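Putative Type I topoisomerase (Deinococcus radiodurans, PDB 3M4A) probably relaxes DNA as a type IB topoisomerase, cutting and rejoining one strand without ATP, and binds DNA in this crystal. Local coordinates at residues N62-F67 against Y77-D82; T96-A101 against K236-W241; G139-A144 against L152-Q157; Y250-G255 against V303-E308. All blocks are in the same frame, centred on the assembly; numbering follows the deposited sequence. Where two conformers were deposited one is given.

Contact 1. Residues N62-F67 against Y77-D82; sequences NELQAF and YRYHPD
L64 holds CG opposite its own amide N (chi1 -179°), which carries the branch CD1 across to the neighbouring strand, where the rings of Y77 and Y79, both with CG beside the backbone N, lie on the same face of this antiparallel beta hairpin. CD1 of L64 comes within 3.6 Å of CE1 of Y79 and 3.9 Å of CD1 of Y77. Farther along, CB of F67 packs 3.4 Å from CD1 of Y77, while the phenyl ring itself turns off to meet Y55 of the next strand. L64 also reaches helix 4-8, which packs against this face.

The pairing is interrupted by a classic beta bulge: Q65 and A66 both stand opposite R78, whose carbonyl O takes two N-H groups. The bond from Q65 N lies in the carbonyl plane but is bent at its hydrogen (135°); that from A66 N is straighter. R78 N returns a bond to A66 O. Q65, bent at chi2, lays its CG alongside the H80 backbone and gives NE2 to N62 O, in both the amide and carbonyl planes. On the E63 side of the bulge, H80 N hydrogen-bonds E63 O, 3.0 Å away, coming from above the carbonyl plane.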
loop_
_atom_site.group_PDB
_atom_site.type_symbol
_atom_site.label_atom_id
_atom_site.label_comp_id
_atom_site.label_asym_id
_atom_site.label_seq_id
_atom_site.Cartn_x
_atom_site.Cartn_y
_atom_site.Cartn_z
ATOM N N ASN A 62 -8.867 12.728 12.886
ATOM C CA ASN A 62 -7.788 12.587 11.891
ATOM C C ASN A 62 -6.566 11.808 12.381
ATOM O O ASN A 62 -6.008 12.123 13.431
ATOM C CB ASN A 62 -7.318 13.965 11.414
ATOM C CG ASN A 62 -8.218 14.556 10.348
ATOM O OD1 ASN A 62 -8.547 13.897 9.362
ATOM N ND2 ASN A 62 -8.609 15.816 10.530
ATOM N N GLU A 63 -6.150 10.806 11.603
ATOM C CA GLU A 63 -4.986 9.981 11.939
ATOM C C GLU A 63 -3.675 10.776 11.980
ATOM O O GLU A 63 -2.754 10.407 12.710
ATOM C CB GLU A 63 -4.852 8.782 10.980
ATOM C CG GLU A 63 -4.609 9.131 9.496
ATOM C CD GLU A 63 -5.888 9.277 8.680
ATOM O OE1 GLU A 63 -6.969 9.444 9.277
ATOM O OE2 GLU A 63 -5.813 9.239 7.432
ATOM N N LEU A 64 -3.589 11.838 11.181
ATOM C CA LEU A 64 -2.465 12.777 11.251
ATOM C C LEU A 64 -2.906 14.037 11.999
ATOM O O LEU A 64 -3.652 14.856 11.464
ATOM C CB LEU A 64 -1.952 13.142 9.852
ATOM C CG LEU A 64 -0.758 14.109 9.814
ATOM C CD1 LEU A 64 0.362 13.652 10.745
ATOM C CD2 LEU A 64 -0.248 14.277 8.389
ATOM N N GLN A 65 -2.432 14.176 13.233
ATOM C CA GLN A 65 -2.886 15.239 14.138
ATOM C C GLN A 65 -2.103 16.544 13.988
ATOM O O GLN A 65 -2.669 17.620 14.172
ATOM C CB GLN A 65 -2.854 14.745 15.586
ATOM C CG GLN A 65 -4.036 13.843 15.926
ATOM C CD GLN A 65 -5.313 14.634 16.128
ATOM O OE1 GLN A 65 -5.385 15.476 17.019
ATOM N NE2 GLN A 65 -6.323 14.373 15.303
ATOM N N ALA A 66 -0.813 16.453 13.658
ATOM C CA ALA A 66 -0.014 17.650 13.369
ATOM C C ALA A 66 1.245 17.350 12.551
ATOM O O ALA A 66 1.800 16.249 12.637
ATOM C CB ALA A 66 0.365 18.359 14.666
ATOM N N PHE A 67 1.687 18.346 11.776
ATOM C CA PHE A 67 2.944 18.261 11.023
ATOM C C PHE A 67 3.644 19.625 10.861
ATOM O O PHE A 67 2.993 20.659 10.706
ATOM C CB PHE A 67 2.726 17.589 9.654
ATOM C CG PHE A 67 1.915 18.406 8.675
ATOM C CD1 PHE A 67 2.526 19.352 7.856
ATOM C CD2 PHE A 67 0.550 18.208 8.551
ATOM C CE1 PHE A 67 1.782 20.099 6.950
ATOM C CE2 PHE A 67 -0.196 18.946 7.641
ATOM C CZ PHE A 67 0.421 19.891 6.840
ATOM N N TYR A 77 6.060 14.722 12.494
ATOM C CA TYR A 77 4.623 14.455 12.606
ATOM C C TYR A 77 4.203 14.014 14.004
ATOM O O TYR A 77 4.975 13.384 14.731
ATOM C CB TYR A 77 4.210 13.357 11.617
ATOM C CG TYR A 77 4.659 13.603 10.197
ATOM C CD1 TYR A 77 3.897 14.379 9.333
ATOM C CD2 TYR A 77 5.857 13.065 9.721
ATOM C CE1 TYR A 77 4.309 14.616 8.022
ATOM C CE2 TYR A 77 6.279 13.289 8.414
ATOM C CZ TYR A 77 5.500 14.067 7.570
ATOM O OH TYR A 77 5.913 14.299 6.276
ATOM N N ARG A 78 2.958 14.329 14.354
ATOM C CA ARG A 78 2.302 13.740 15.521
ATOM C C ARG A 78 0.980 13.099 15.101
ATOM O O ARG A 78 0.205 13.683 14.351
ATOM C CB ARG A 78 2.079 14.792 16.616
ATOM C CG ARG A 78 3.369 15.316 17.256
ATOM C CD ARG A 78 4.162 14.189 17.923
ATOM N NE ARG A 78 5.307 14.665 18.699
ATOM C CZ ARG A 78 6.474 15.062 18.188
ATOM N NH1 ARG A 78 6.691 15.072 16.873
ATOM N NH2 ARG A 78 7.440 15.464 19.004
ATOM N N TYR A 79 0.734 11.898 15.607
ATOM C CA TYR A 79 -0.354 11.059 15.119
ATOM C C TYR A 79 -1.446 10.826 16.163
ATOM O O TYR A 79 -1.244 11.037 17.358
ATOM C CB TYR A 79 0.207 9.705 14.700
ATOM C CG TYR A 79 1.239 9.753 13.594
ATOM C CD1 TYR A 79 0.962 10.374 12.378
ATOM C CD2 TYR A 79 2.476 9.134 13.748
ATOM C CE1 TYR A 79 1.901 10.399 11.353
ATOM C CE2 TYR A 79 3.421 9.151 12.732
ATOM C CZ TYR A 79 3.125 9.784 11.537
ATOM O OH TYR A 79 4.071 9.794 10.534
ATOM N N HIS A 80 -2.601 10.376 15.688
ATOM C CA HIS A 80 -3.682 9.924 16.554
ATOM C C HIS A 80 -3.244 8.598 17.180
ATOM O O HIS A 80 -2.764 7.718 16.465
ATOM C CB HIS A 80 -4.948 9.728 15.720
ATOM C CG HIS A 80 -6.194 9.548 16.528
ATOM N ND1 HIS A 80 -6.380 8.492 17.392
ATOM C CD2 HIS A 80 -7.329 10.282 16.580
ATOM C CE1 HIS A 80 -7.572 8.589 17.952
ATOM N NE2 HIS A 80 -8.170 9.665 17.474
ATOM N N PRO A 81 -3.404 8.445 18.513
ATOM C CA PRO A 81 -2.891 7.247 19.198
ATOM C C PRO A 81 -3.526 5.917 18.766
ATOM O O PRO A 81 -2.874 4.872 18.850
ATOM C CB PRO A 81 -3.184 7.533 20.679
ATOM C CG PRO A 81 -4.282 8.544 20.666
ATOM C CD PRO A 81 -4.052 9.379 19.455
ATOM N N ASP A 82 -4.774 5.956 18.310
ATOM C CA ASP A 82 -5.460 4.751 17.826
ATOM C C ASP A 82 -4.806 4.145 16.578
ATOM O O ASP A 82 -5.059 2.981 16.251
ATOM C CB ASP A 82 -6.940 5.047 17.543
ATOM C CG ASP A 82 -7.778 5.125 18.811
ATOM O OD1 ASP A 82 -7.263 4.779 19.898
ATOM O OD2 ASP A 82 -8.962 5.527 18.713
#

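Contact 2. Residues T96-A101 against K236-W241; sequences TRFAGA and KDFRTW
F98 and A99 of helix 91-113 meet D237, F238 and W241 of helix 235-254 in a buried helix-helix crossing built round an aromatic cluster. The short segments' axes pass 10.9 Å apart at -113°, a separation bridged by large side chains. The tight part centres on F98, whose side chain extends away from its amide N (chi1 -177°) and reaches across to the other helix. CB of D237 lies over one face of the ring in a CH-pi contact, 3.9 Å from the centroid, while the ring edge is turned in offset edge-to-face fashion to the faces of F238 and W241. The F238 plane stands at 78° to it, with CZ of F98 3.7 Å from CD1 of F238. These five residues are all buried; the exposed residues of the two segments, G100 and K236, lie off this interface.

The polar ends in the core are satisfied elsewhere: the D237 carboxylate pairs with R94 and the backbone N of T234, a pull that would probably favour its charged form, and W241 NE1 binds E325 of helix 323-337. Equally close-packed, A99 rests on a face of the indole, its CA over that face and its CB 3.5 Å from CH2 of W241.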
loop_
_atom_site.group_PDB
_atom_site.type_symbol
_atom_site.label_atom_id
_atom_site.label_comp_id
_atom_site.label_asym_id
_atom_site.label_seq_id
_atom_site.Cartn_x
_atom_site.Cartn_y
_atom_site.Cartn_z
ATOM N N THR A 96 -10.612 0.900 6.495
ATOM C CA THR A 96 -11.497 1.936 5.960
ATOM C C THR A 96 -10.777 3.270 5.953
ATOM O O THR A 96 -10.862 4.022 4.990
ATOM C CB THR A 96 -12.780 2.065 6.820
ATOM O OG1 THR A 96 -13.399 0.783 6.939
ATOM C CG2 THR A 96 -13.759 3.042 6.189
ATOM N N ARG A 97 -10.046 3.554 7.024
ATOM C CA ARG A 97 -9.296 4.789 7.105
ATOM C C ARG A 97 -8.117 4.790 6.128
ATOM O O ARG A 97 -7.853 5.792 5.473
ATOM C CB ARG A 97 -8.815 5.046 8.529
ATOM C CG ARG A 97 -8.399 6.486 8.771
ATOM C CD ARG A 97 -9.590 7.470 8.756
ATOM N NE ARG A 97 -10.419 7.364 9.954
ATOM C CZ ARG A 97 -10.156 7.938 11.128
ATOM N NH1 ARG A 97 -9.058 8.664 11.305
ATOM N NH2 ARG A 97 -10.994 7.777 12.143
ATOM N N PHE A 98 -7.432 3.659 6.012
ATOM C CA PHE A 98 -6.363 3.523 5.008
ATOM C C PHE A 98 -6.891 3.800 3.592
ATOM O O PHE A 98 -6.249 4.515 2.816
ATOM C CB PHE A 98 -5.740 2.132 5.082
ATOM C CG PHE A 98 -4.585 1.932 4.144
ATOM C CD1 PHE A 98 -3.396 2.602 4.350
ATOM C CD2 PHE A 98 -4.676 1.053 3.068
ATOM C CE1 PHE A 98 -2.311 2.422 3.519
ATOM C CE2 PHE A 98 -3.582 0.858 2.218
ATOM C CZ PHE A 98 -2.413 1.556 2.435
ATOM N N ALA A 99 -8.071 3.275 3.255
ATOM C CA ALA A 99 -8.680 3.528 1.953
ATOM C C ALA A 99 -8.957 5.017 1.760
ATOM O O ALA A 99 -8.896 5.530 0.643
ATOM C CB ALA A 99 -9.973 2.724 1.808
ATOM N N GLY A 100 -9.236 5.709 2.860
ATOM C CA GLY A 100 -9.375 7.168 2.839
ATOM C C GLY A 100 -8.098 7.943 2.541
ATOM O O GLY A 100 -8.179 9.093 2.075
ATOM N N ALA A 101 -6.939 7.335 2.815
ATOM C CA ALA A 101 -5.616 7.937 2.582
ATOM C C ALA A 101 -5.059 7.609 1.193
ATOM O O ALA A 101 -4.107 8.228 0.744
ATOM C CB ALA A 101 -4.618 7.486 3.644
ATOM N N LYS A 236 3.194 -2.248 5.766
ATOM C CA LYS A 236 2.410 -3.451 6.050
ATOM C C LYS A 236 0.940 -3.274 5.693
ATOM O O LYS A 236 0.255 -4.240 5.324
ATOM C CB LYS A 236 2.503 -3.865 7.526
ATOM C CG LYS A 236 1.800 -5.180 7.804
ATOM C CD LYS A 236 2.070 -5.711 9.216
ATOM C CE LYS A 236 1.744 -7.195 9.305
ATOM N NZ LYS A 236 0.379 -7.537 8.802
ATOM N N ASP A 237 0.443 -2.047 5.821
ATOM C CA ASP A 237 -0.945 -1.771 5.473
ATOM C C ASP A 237 -1.241 -2.058 3.993
ATOM O O ASP A 237 -2.375 -2.381 3.645
ATOM C CB ASP A 237 -1.337 -0.340 5.845
ATOM C CG ASP A 237 -1.409 -0.138 7.351
ATOM O OD1 ASP A 237 -2.281 -0.775 7.978
ATOM O OD2 ASP A 237 -0.591 0.642 7.894
ATOM N N PHE A 238 -0.247 -1.971 3.116
ATOM C CA PHE A 238 -0.483 -2.348 1.707
ATOM C C PHE A 238 -0.761 -3.843 1.566
ATOM O O PHE A 238 -1.520 -4.258 0.681
ATOM C CB PHE A 238 0.706 -2.002 0.819
ATOM C CG PHE A 238 0.900 -0.526 0.576
ATOM C CD1 PHE A 238 -0.064 0.215 -0.102
ATOM C CD2 PHE A 238 2.066 0.101 0.981
ATOM C CE1 PHE A 238 0.117 1.561 -0.345
ATOM C CE2 PHE A 238 2.262 1.461 0.743
ATOM C CZ PHE A 238 1.282 2.193 0.074
ATOM N N ARG A 239 -0.167 -4.653 2.443
ATOM C CA ARG A 239 -0.358 -6.099 2.379
ATOM C C ARG A 239 -1.671 -6.550 3.007
ATOM O O ARG A 239 -2.335 -7.426 2.472
ATOM C CB ARG A 239 0.843 -6.839 2.974
ATOM C CG ARG A 239 2.003 -6.863 1.992
ATOM C CD ARG A 239 3.313 -7.257 2.640
ATOM N NE ARG A 239 3.259 -8.594 3.251
ATOM C CZ ARG A 239 3.370 -9.742 2.582
ATOM N NH1 ARG A 239 3.514 -9.759 1.262
ATOM N NH2 ARG A 239 3.343 -10.888 3.253
ATOM N N THR A 240 -2.080 -5.911 4.100
ATOM C CA THR A 240 -3.379 -6.206 4.699
ATOM C C THR A 240 -4.531 -5.672 3.812
ATOM O O THR A 240 -5.481 -6.387 3.530
ATOM C CB THR A 240 -3.491 -5.643 6.130
ATOM O OG1 THR A 240 -3.282 -4.227 6.121
ATOM C CG2 THR A 240 -2.463 -6.307 7.057
ATOM N N TRP A 241 -4.423 -4.434 3.337
ATOM C CA TRP A 241 -5.394 -3.917 2.362
ATOM C C TRP A 241 -5.396 -4.754 1.088
ATOM O O TRP A 241 -6.446 -5.213 0.637
ATOM C CB TRP A 241 -5.091 -2.455 2.016
ATOM C CG TRP A 241 -5.935 -1.902 0.911
ATOM C CD1 TRP A 241 -5.552 -1.693 -0.398
ATOM C CD2 TRP A 241 -7.298 -1.479 0.998
ATOM N NE1 TRP A 241 -6.588 -1.151 -1.111
ATOM C CE2 TRP A 241 -7.680 -1.019 -0.291
ATOM C CE3 TRP A 241 -8.243 -1.445 2.031
ATOM C CZ2 TRP A 241 -8.958 -0.539 -0.569
ATOM C CZ3 TRP A 241 -9.516 -0.947 1.754
ATOM C CH2 TRP A 241 -9.869 -0.514 0.465
#

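Contact 3. Residues G139-A144 against L152-Q157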
loop_
_atom_site.group_PDB
_atom_site.type_symbol
_atom_site.label_atom_id
_atom_site.label_comp_id
_atom_site.label_asym_id
_atom_site.label_seq_id
_atom_site.Cartn_x
_atom_site.Cartn_y
_atom_site.Cartn_z
ATOM N N GLY A 139 11.485 -5.354 2.720
ATOM C CA GLY A 139 12.775 -6.012 2.927
ATOM C C GLY A 139 13.776 -5.087 3.587
ATOM O O GLY A 139 13.478 -3.932 3.882
ATOM N N SER A 140 14.971 -5.616 3.836
ATOM C CA SER A 140 16.087 -4.816 4.369
ATOM C C SER A 140 17.419 -5.456 3.973
ATOM O O SER A 140 17.480 -6.667 3.778
ATOM C CB SER A 140 15.985 -4.679 5.888
ATOM O OG SER A 140 16.356 -5.874 6.554
ATOM N N ASP A 141 18.468 -4.641 3.848
ATOM C CA ASP A 141 19.785 -5.114 3.409
ATOM C C ASP A 141 20.390 -6.119 4.383
ATOM O O ASP A 141 20.930 -7.144 3.970
ATOM C CB ASP A 141 20.780 -3.954 3.265
ATOM C CG ASP A 141 20.554 -3.125 2.021
ATOM O OD1 ASP A 141 19.542 -3.332 1.329
ATOM O OD2 ASP A 141 21.396 -2.244 1.744
ATOM N N ILE A 142 20.326 -5.801 5.670
ATOM C CA ILE A 142 20.929 -6.668 6.688
ATOM C C ILE A 142 20.219 -8.023 6.718
ATOM O O ILE A 142 20.878 -9.054 6.768
ATOM C CB ILE A 142 20.943 -5.981 8.074
ATOM C CG1 ILE A 142 22.021 -4.894 8.074
ATOM C CG2 ILE A 142 21.190 -7.005 9.182
ATOM C CD1 ILE A 142 21.992 -3.971 9.287
ATOM N N TYR A 143 18.891 -8.017 6.628
ATOM C CA TYR A 143 18.119 -9.262 6.567
ATOM C C TYR A 143 18.455 -10.065 5.315
ATOM O O TYR A 143 18.686 -11.267 5.388
ATOM C CB TYR A 143 16.605 -9.005 6.628
ATOM C CG TYR A 143 15.782 -10.272 6.750
ATOM C CD1 TYR A 143 15.367 -10.741 7.995
ATOM C CD2 TYR A 143 15.426 -11.013 5.628
ATOM C CE1 TYR A 143 14.608 -11.906 8.113
ATOM C CE2 TYR A 143 14.680 -12.181 5.741
ATOM C CZ TYR A 143 14.274 -12.618 6.984
ATOM O OH TYR A 143 13.533 -13.779 7.067
ATOM N N ALA A 144 18.496 -9.400 4.163
ATOM C CA ALA A 144 18.816 -10.079 2.918
ATOM C C ALA A 144 20.228 -10.688 2.936
ATOM O O ALA A 144 20.417 -11.814 2.485
ATOM C CB ALA A 144 18.647 -9.140 1.721
ATOM N N LEU A 152 11.218 -6.112 -1.803
ATOM C CA LEU A 152 11.243 -5.121 -2.879
ATOM C C LEU A 152 12.559 -4.327 -2.939
ATOM O O LEU A 152 13.149 -4.178 -4.014
ATOM C CB LEU A 152 10.053 -4.178 -2.740
ATOM C CG LEU A 152 9.898 -3.181 -3.887
ATOM C CD1 LEU A 152 9.530 -3.890 -5.192
ATOM C CD2 LEU A 152 8.851 -2.116 -3.501
ATOM N N SER A 153 13.021 -3.829 -1.793
ATOM C CA SER A 153 14.176 -2.918 -1.759
ATOM C C SER A 153 15.511 -3.628 -1.981
ATOM O O SER A 153 16.526 -2.973 -2.209
ATOM C CB SER A 153 14.207 -2.096 -0.475
ATOM O OG SER A 153 14.519 -2.875 0.660
ATOM N N THR A 154 15.500 -4.958 -1.923
ATOM C CA THR A 154 16.691 -5.771 -2.114
ATOM C C THR A 154 16.640 -6.610 -3.406
ATOM O O THR A 154 17.481 -7.475 -3.621
ATOM C CB THR A 154 16.935 -6.644 -0.853
ATOM O OG1 THR A 154 15.783 -7.437 -0.563
ATOM C CG2 THR A 154 17.202 -5.730 0.337
ATOM N N LEU A 155 15.694 -6.307 -4.302
ATOM C CA LEU A 155 15.618 -7.027 -5.556
ATOM C C LEU A 155 16.819 -6.712 -6.430
ATOM O O LEU A 155 17.350 -5.604 -6.416
ATOM C CB LEU A 155 14.353 -6.714 -6.371
ATOM C CG LEU A 155 13.009 -7.190 -5.842
ATOM C CD1 LEU A 155 11.934 -6.918 -6.892
ATOM C CD2 LEU A 155 13.055 -8.669 -5.483
ATOM N N ARG A 156 17.225 -7.736 -7.163
ATOM C CA ARG A 156 18.256 -7.645 -8.150
ATOM C C ARG A 156 17.613 -7.576 -9.529
ATOM O O ARG A 156 16.460 -7.984 -9.725
ATOM C CB ARG A 156 19.176 -8.867 -8.041
ATOM C CG ARG A 156 19.976 -8.893 -6.747
ATOM C CD ARG A 156 20.651 -10.231 -6.542
ATOM N NE ARG A 156 21.583 -10.168 -5.418
ATOM C CZ ARG A 156 22.860 -9.786 -5.497
ATOM N NH1 ARG A 156 23.411 -9.432 -6.654
ATOM N NH2 ARG A 156 23.595 -9.757 -4.391
ATOM N N GLN A 157 18.351 -7.047 -10.492
ATOM C CA GLN A 157 17.858 -7.038 -11.870
ATOM C C GLN A 157 17.470 -8.421 -12.373
ATOM O O GLN A 157 16.540 -8.540 -13.172
ATOM C CB GLN A 157 18.872 -6.402 -12.831
ATOM C CG GLN A 157 19.013 -4.917 -12.628
ATOM C CD GLN A 157 19.835 -4.224 -13.712
ATOM O OE1 GLN A 157 20.079 -4.785 -14.781
ATOM N NE2 GLN A 157 20.277 -3.006 -13.420
HETATM O O HOH W 1 15.310 -8.534 1.849
HETATM O O HOH W 2 17.065 -2.202 1.715
#
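G139, with positive phi, passes S153, its carbonyl O 3.5 Å from S153 OG; that hydroxyl is hydrogen-bonded instead to V138 O. S140 follows as the N-cap of helix 141-147: its OG accepts a weak bond from Y143 N, and its backbone O, besides taking the helical bond from A144 N, lies 3.6 Å from CG2 of T154. A water held 2.7 Å from T154 OG1 donates a weak bond to the same S140 O.

The residues leading into the helix thus pass S153, the end of the 3-10 segment 152-153, and the first helical turn packs on T154 just after it, the chain having doubled back within the catalytic core of the type IB family. D141 and T154 lie alongside each other with their ends pointing opposite ways, OD1 3.5 Å from CG2 of T154. This methyl is turned to the helix because CG2 stands beside the backbone N, anti to the carbonyl carbon, which leaves OG1 to bind G151 N. A second water donates to D141 OD1 at 2.7 Å and to S153 OG at 2.8 Å, while R216 forms a salt bridge with OD1 and H218 a hydrogen bond with OD2. One turn on, A144 presents CB to T154, 4.0 Å from both CB and CG2.

Contact 4. Residues Y250-G255 against V303-E308; sequences YLAQQG and VLDDYE
The last turn of helix 235-254 runs past the start of a 3-10 turn, with the backbones closest at A252 and V303, whose CA atoms are 5.1 Å apart. A252 makes this a small-residue packing of a helix end on the loop between helices 292-299 and 312-316: its methyl points at the turn and lets the chains come near. CB of V303 sits 3.8 Å from CA of A252, and the isopropyl group straddles that CA; CG1 of V303 lies 4.0 Å from L251 O, and CG2 is also against A252 CA. The methyl comes nearest to D305 OD1, 3.7 Å from CB of A252, with V303 CB next, and meets CB of L304 more loosely, at 4.3 Å.

L251 and L304 mark the inner side: L251 is buried among helices 260-278 and 292-299, L304 against helix 323-337. The turn is tied within itself, since V303 N bonds to D306 OD2 on the anti lone pair of that oxygen, and D306 N returns a bond to V303 O. G255, with positive phi, ends the helix, and its O takes a hydrogen bond from Y298. The outer side is wetter. With CG beside the backbone N (chi1 -45°), the D305 carboxylate swings back toward the helix, where one water donates to both partners, 2.8 Å from A252 O and 3.0 Å from D305 OD2.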
loop_
_atom_site.group_PDB
_atom_site.type_symbol
_atom_site.label_atom_id
_atom_site.label_comp_id
_atom_site.label_asym_id
_atom_site.label_seq_id
_atom_site.Cartn_x
_atom_site.Cartn_y
_atom_site.Cartn_z
ATOM N N TYR A 250 -11.491 -12.190 -5.595
ATOM C CA TYR A 250 -11.582 -13.627 -5.796
ATOM C C TYR A 250 -12.988 -14.116 -5.491
ATOM O O TYR A 250 -13.590 -14.778 -6.300
ATOM C CB TYR A 250 -10.566 -14.340 -4.927
ATOM C CG TYR A 250 -10.431 -15.825 -5.147
ATOM C CD1 TYR A 250 -9.561 -16.329 -6.121
ATOM C CD2 TYR A 250 -11.128 -16.719 -4.363
ATOM C CE1 TYR A 250 -9.408 -17.688 -6.312
ATOM C CE2 TYR A 250 -10.974 -18.098 -4.542
ATOM C CZ TYR A 250 -10.110 -18.564 -5.530
ATOM O OH TYR A 250 -9.952 -19.931 -5.708
ATOM N N LEU A 251 -13.518 -13.778 -4.323
ATOM C CA LEU A 251 -14.851 -14.249 -3.964
ATOM C C LEU A 251 -15.939 -13.723 -4.918
ATOM O O LEU A 251 -16.865 -14.454 -5.303
ATOM C CB LEU A 251 -15.149 -13.890 -2.504
ATOM C CG LEU A 251 -14.272 -14.602 -1.463
ATOM C CD1 LEU A 251 -14.456 -14.022 -0.063
ATOM C CD2 LEU A 251 -14.540 -16.118 -1.467
ATOM N N ALA A 252 -15.829 -12.463 -5.329
ATOM C CA ALA A 252 -16.802 -11.875 -6.257
ATOM C C ALA A 252 -16.777 -12.622 -7.592
ATOM O O ALA A 252 -17.822 -12.886 -8.214
ATOM C CB ALA A 252 -16.511 -10.399 -6.463
ATOM N N GLN A 253 -15.576 -12.989 -8.019
ATOM C CA GLN A 253 -15.391 -13.656 -9.294
ATOM C C GLN A 253 -15.805 -15.119 -9.254
ATOM O O GLN A 253 -16.462 -15.611 -10.188
ATOM C CB GLN A 253 -13.944 -13.473 -9.743
ATOM C CG GLN A 253 -13.723 -12.042 -10.143
ATOM C CD GLN A 253 -12.266 -11.658 -10.252
ATOM O OE1 GLN A 253 -11.383 -12.508 -10.441
ATOM N NE2 GLN A 253 -12.009 -10.367 -10.149
ATOM N N GLN A 254 -15.467 -15.809 -8.168
ATOM C CA GLN A 254 -15.902 -17.200 -7.985
ATOM C C GLN A 254 -17.421 -17.257 -7.913
ATOM O O GLN A 254 -18.051 -18.097 -8.559
ATOM C CB GLN A 254 -15.293 -17.812 -6.719
ATOM C CG GLN A 254 -13.762 -17.933 -6.728
ATOM C CD GLN A 254 -13.223 -18.503 -8.028
ATOM O OE1 GLN A 254 -13.567 -19.628 -8.423
ATOM N NE2 GLN A 254 -12.403 -17.721 -8.726
ATOM N N GLY A 255 -17.999 -16.357 -7.124
ATOM C CA GLY A 255 -19.443 -16.230 -7.008
ATOM C C GLY A 255 -19.917 -16.912 -5.744
ATOM O O GLY A 255 -19.242 -17.791 -5.198
ATOM N N VAL A 303 -21.112 -9.780 -2.249
ATOM C CA VAL A 303 -19.734 -9.663 -2.766
ATOM C C VAL A 303 -19.496 -8.224 -3.217
ATOM O O VAL A 303 -20.398 -7.373 -3.102
ATOM C CB VAL A 303 -19.485 -10.644 -3.922
ATOM C CG1 VAL A 303 -19.526 -12.095 -3.394
ATOM C CG2 VAL A 303 -20.506 -10.450 -5.047
ATOM N N LEU A 304 -18.297 -7.922 -3.720
ATOM C CA LEU A 304 -17.972 -6.533 -4.096
ATOM C C LEU A 304 -19.031 -5.901 -5.009
ATOM O O LEU A 304 -19.374 -4.742 -4.832
ATOM C CB LEU A 304 -16.617 -6.461 -4.804
ATOM C CG LEU A 304 -15.388 -6.706 -3.940
ATOM C CD1 LEU A 304 -14.123 -6.692 -4.822
ATOM C CD2 LEU A 304 -15.291 -5.684 -2.802
ATOM N N ASP A 305 -19.543 -6.685 -5.960
ATOM C CA ASP A 305 -20.577 -6.223 -6.906
ATOM C C ASP A 305 -21.760 -5.535 -6.210
ATOM O O ASP A 305 -22.374 -4.625 -6.764
ATOM C CB ASP A 305 -21.187 -7.390 -7.696
ATOM C CG ASP A 305 -20.165 -8.378 -8.246
ATOM O OD1 ASP A 305 -18.945 -8.156 -8.125
ATOM O OD2 ASP A 305 -20.620 -9.410 -8.806
ATOM N N ASP A 306 -22.100 -6.004 -5.015
ATOM C CA ASP A 306 -23.251 -5.490 -4.263
ATOM C C ASP A 306 -22.995 -4.150 -3.580
ATOM O O ASP A 306 -23.933 -3.517 -3.052
ATOM C CB ASP A 306 -23.690 -6.525 -3.223
ATOM C CG ASP A 306 -24.130 -7.827 -3.854
ATOM O OD1 ASP A 306 -25.131 -7.818 -4.611
ATOM O OD2 ASP A 306 -23.489 -8.864 -3.608
ATOM N N TYR A 307 -21.739 -3.705 -3.570
ATOM C CA TYR A 307 -21.351 -2.465 -2.899
ATOM C C TYR A 307 -20.846 -1.387 -3.859
ATOM O O TYR A 307 -20.122 -0.475 -3.453
ATOM C CB TYR A 307 -20.314 -2.751 -1.812
ATOM C CG TYR A 307 -20.913 -3.543 -0.682
ATOM C CD1 TYR A 307 -21.631 -2.908 0.331
ATOM C CD2 TYR A 307 -20.794 -4.922 -0.638
ATOM C CE1 TYR A 307 -22.204 -3.623 1.356
ATOM C CE2 TYR A 307 -21.378 -5.657 0.402
ATOM C CZ TYR A 307 -22.080 -5.001 1.380
ATOM O OH TYR A 307 -22.645 -5.721 2.410
ATOM N N GLU A 308 -21.247 -1.496 -5.115
ATOM C CA GLU A 308 -20.945 -0.474 -6.117
ATOM C C GLU A 308 -21.657 0.827 -5.754
ATOM O O GLU A 308 -22.738 0.800 -5.160
ATOM C CB GLU A 308 -21.419 -0.907 -7.498
ATOM C CG GLU A 308 -20.601 -2.002 -8.148
ATOM C CD GLU A 308 -21.104 -2.313 -9.534
ATOM O OE1 GLU A 308 -22.322 -2.538 -9.685
ATOM O OE2 GLU A 308 -20.287 -2.317 -10.477
HETATM O O HOH W 3 -20.530 -12.381 -8.252
#

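How the contacts relate
Along the chain contact 1 comes first, then contact 2, whose two segments enclose contact 3 in sequence; contact 4 follows. The hairpin of contact 1 touches contact 2 directly through a salt bridge from E63 to R97, at centres 16 Å apart, so the N-terminal sheet is tied to helix 91-113 of the catalytic core. Contacts 2 and 4 share helix 235-254, with centres 19 Å apart: its first part crosses helix 91-113 and its end meets the 303-308 loop. Contacts 3 and 4 lie on opposite sides of the chain's centre, about 35 Å between centres. Contact 2, near the centre of the chain, is the buried one, and helix 235-254 runs from it to contact 4.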